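Local coordinates for periplasmic binding protein/LacI transcriptional regulator (Shewanella sp. ANA-3, PDB 5OCP) that binds L-arabinofuranose in its alpha and beta forms as the periplasmic component of an arabinose ABC transporter, at residues 237-242 with 275-280. Numbering follows the deposited sequence.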
loop_
_atom_site.group_PDB
_atom_site.type_symbol
_atom_site.label_atom_id
_atom_site.label_comp_id
_atom_site.label_asym_id
_atom_site.label_seq_id
_atom_site.Cartn_x
_atom_site.Cartn_y
_atom_site.Cartn_z
ATOM N N VAL A 237 14.028 7.738 -10.527
ATOM C CA VAL A 237 13.239 8.147 -9.324
ATOM C C VAL A 237 14.168 8.252 -8.115
ATOM O O VAL A 237 15.319 7.833 -8.196
ATOM C CB VAL A 237 12.143 7.115 -9.040
ATOM C CG1 VAL A 237 11.177 7.013 -10.197
ATOM C CG2 VAL A 237 12.718 5.775 -8.658
ATOM N N ASN A 238 13.701 8.855 -7.031
ATOM C CA ASN A 238 14.628 9.236 -5.973
ATOM C C ASN A 238 14.526 8.468 -4.687
ATOM O O ASN A 238 15.554 8.112 -4.149
ATOM C CB ASN A 238 14.519 10.662 -5.702
ATOM C CG ASN A 238 14.854 11.482 -6.945
ATOM O OD1 ASN A 238 13.977 11.770 -7.762
ATOM N ND2 ASN A 238 16.160 11.778 -7.139
ATOM N N ALA A 239 13.303 8.270 -4.192
ATOM C CA ALA A 239 13.104 7.735 -2.782
ATOM C C ALA A 239 11.786 7.049 -2.653
ATOM O O ALA A 239 10.808 7.415 -3.319
ATOM C CB ALA A 239 13.246 8.796 -1.700
ATOM N N THR A 240 11.739 5.981 -1.838
ATOM C CA THR A 240 10.494 5.337 -1.491
ATOM C C THR A 240 10.578 4.794 -0.090
ATOM O O THR A 240 11.667 4.591 0.433
ATOM C CB THR A 240 10.140 4.236 -2.498
ATOM O OG1 THR A 240 8.842 3.710 -2.261
ATOM C CG2 THR A 240 11.136 3.069 -2.421
ATOM N N VAL A 241 9.442 4.598 0.544
ATOM C CA VAL A 241 9.380 3.920 1.835
ATOM C C VAL A 241 8.955 2.521 1.594
ATOM O O VAL A 241 7.968 2.187 0.888
ATOM C CB VAL A 241 8.369 4.623 2.781
ATOM C CG1 VAL A 241 8.215 3.838 4.087
ATOM C CG2 VAL A 241 8.733 6.082 2.944
ATOM N N GLU A 242 9.666 1.569 2.167
ATOM C CA GLU A 242 9.341 0.173 1.984
ATOM C C GLU A 242 8.091 -0.215 2.716
ATOM O O GLU A 242 7.930 0.169 3.858
ATOM C CB GLU A 242 10.518 -0.680 2.530
ATOM C CG GLU A 242 10.333 -2.142 2.348
ATOM C CD GLU A 242 11.546 -3.005 2.739
ATOM O OE1 GLU A 242 11.579 -4.098 2.244
ATOM O OE2 GLU A 242 12.463 -2.620 3.479
ATOM N N VAL A 275 13.002 4.584 4.625
ATOM C CA VAL A 275 13.218 5.298 3.355
ATOM C C VAL A 275 14.465 4.719 2.642
ATOM O O VAL A 275 15.558 4.653 3.258
ATOM C CB VAL A 275 13.468 6.770 3.637
ATOM C CG1 VAL A 275 13.685 7.479 2.357
ATOM C CG2 VAL A 275 12.297 7.421 4.307
ATOM N N PHE A 276 14.275 4.343 1.374
ATOM C CA PHE A 276 15.344 3.877 0.519
ATOM C C PHE A 276 15.503 4.887 -0.589
ATOM O O PHE A 276 14.493 5.481 -1.060
ATOM C CB PHE A 276 15.045 2.541 -0.011
ATOM C CG PHE A 276 15.123 1.445 1.040
ATOM C CD1 PHE A 276 14.085 1.212 1.904
ATOM C CD2 PHE A 276 16.254 0.770 1.237
ATOM C CE1 PHE A 276 14.162 0.231 2.887
ATOM C CE2 PHE A 276 16.362 -0.241 2.222
ATOM C CZ PHE A 276 15.315 -0.473 3.048
ATOM N N THR A 277 16.757 5.114 -0.996
ATOM C CA THR A 277 17.019 6.138 -2.028
ATOM C C THR A 277 18.031 5.582 -3.053
ATOM O O THR A 277 18.467 4.441 -2.985
ATOM C CB THR A 277 17.615 7.383 -1.391
ATOM O OG1 THR A 277 19.011 7.150 -1.062
ATOM C CG2 THR A 277 16.803 7.883 -0.134
ATOM N N GLN A 278 18.427 6.432 -3.971
ATOM C CA GLN A 278 19.440 6.048 -4.992
ATOM C C GLN A 278 20.747 5.609 -4.347
ATOM O O GLN A 278 21.431 4.804 -4.966
ATOM C CB GLN A 278 19.718 7.264 -5.934
ATOM C CG GLN A 278 18.527 7.619 -6.866
ATOM C CD GLN A 278 18.816 8.779 -7.805
ATOM O OE1 GLN A 278 19.915 9.314 -7.809
ATOM N NE2 GLN A 278 17.873 9.146 -8.609
ATOM N N GLU A 279 21.030 6.114 -3.166
ATOM C CA GLU A 279 22.328 5.853 -2.441
ATOM C C GLU A 279 22.567 4.372 -2.249
ATOM O O GLU A 279 23.699 3.891 -2.462
ATOM C CB GLU A 279 22.404 6.597 -1.120
ATOM C CG GLU A 279 22.241 8.118 -1.355
ATOM C CD GLU A 279 22.849 9.007 -0.289
ATOM O OE1 GLU A 279 22.830 10.265 -0.511
ATOM O OE2 GLU A 279 23.328 8.435 0.727
ATOM N N THR A 280 21.524 3.595 -1.973
ATOM C CA THR A 280 21.707 2.188 -1.819
ATOM C C THR A 280 21.001 1.404 -2.841
ATOM O O THR A 280 20.971 0.154 -2.770
ATOM C CB THR A 280 21.302 1.685 -0.421
ATOM O OG1 THR A 280 19.915 1.980 -0.257
ATOM C CG2 THR A 280 22.163 2.261 0.660
#
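T240 and F276 form the hydrogen-bonded pair that joins strand 275-277 to strand 239-242, an antiparallel edge added to the otherwise parallel sheet of one lobe of this periplasmic binding protein fold. The amide N of F276 meets T240 O at 2.8 Å in a nearly straight bond, and T240 N returns the link to F276 O at 2.9 Å. A239 with T277 and V241 with V275 make the flanking non-hydrogen-bonded pairs. Their side chains share one face, where A239 CB lies 4.0 Å from T277 CG2 and helix 107-121 packs against A239, V275 and T277.

The side chains of T240 and F276 lie on the other face, and E242, next along the chain from V241, reaches the F276 ring. E242 CB lies 3.8 Å from F276 CE1, and the extended chain beyond it carries OE2 to 3.4 Å from the same carbon, obliquely to the ring, with the carboxylate and ring planes almost perpendicular (85°). R288 ties the pair together, salt-bridged to E242 OE1 and in a cation-pi contact with F276, while T240 OG1 hydrogen-bonds D196.

Past T277, where strand 275-277 gives way to helix 278-296, the extended side chain of Q278 runs alongside N238, whose own amide is held by I219 N and G214 O. Q278 NE2 instead donates to V237 O at 2.9 Å, approaching from above that carbonyl plane, and Q278 N makes a weak bond to N238 O. T277 is the N-cap of helix 278-296: with chi1 at 76°, its OG1 is turned to accept from E279 N at 3.1 Å.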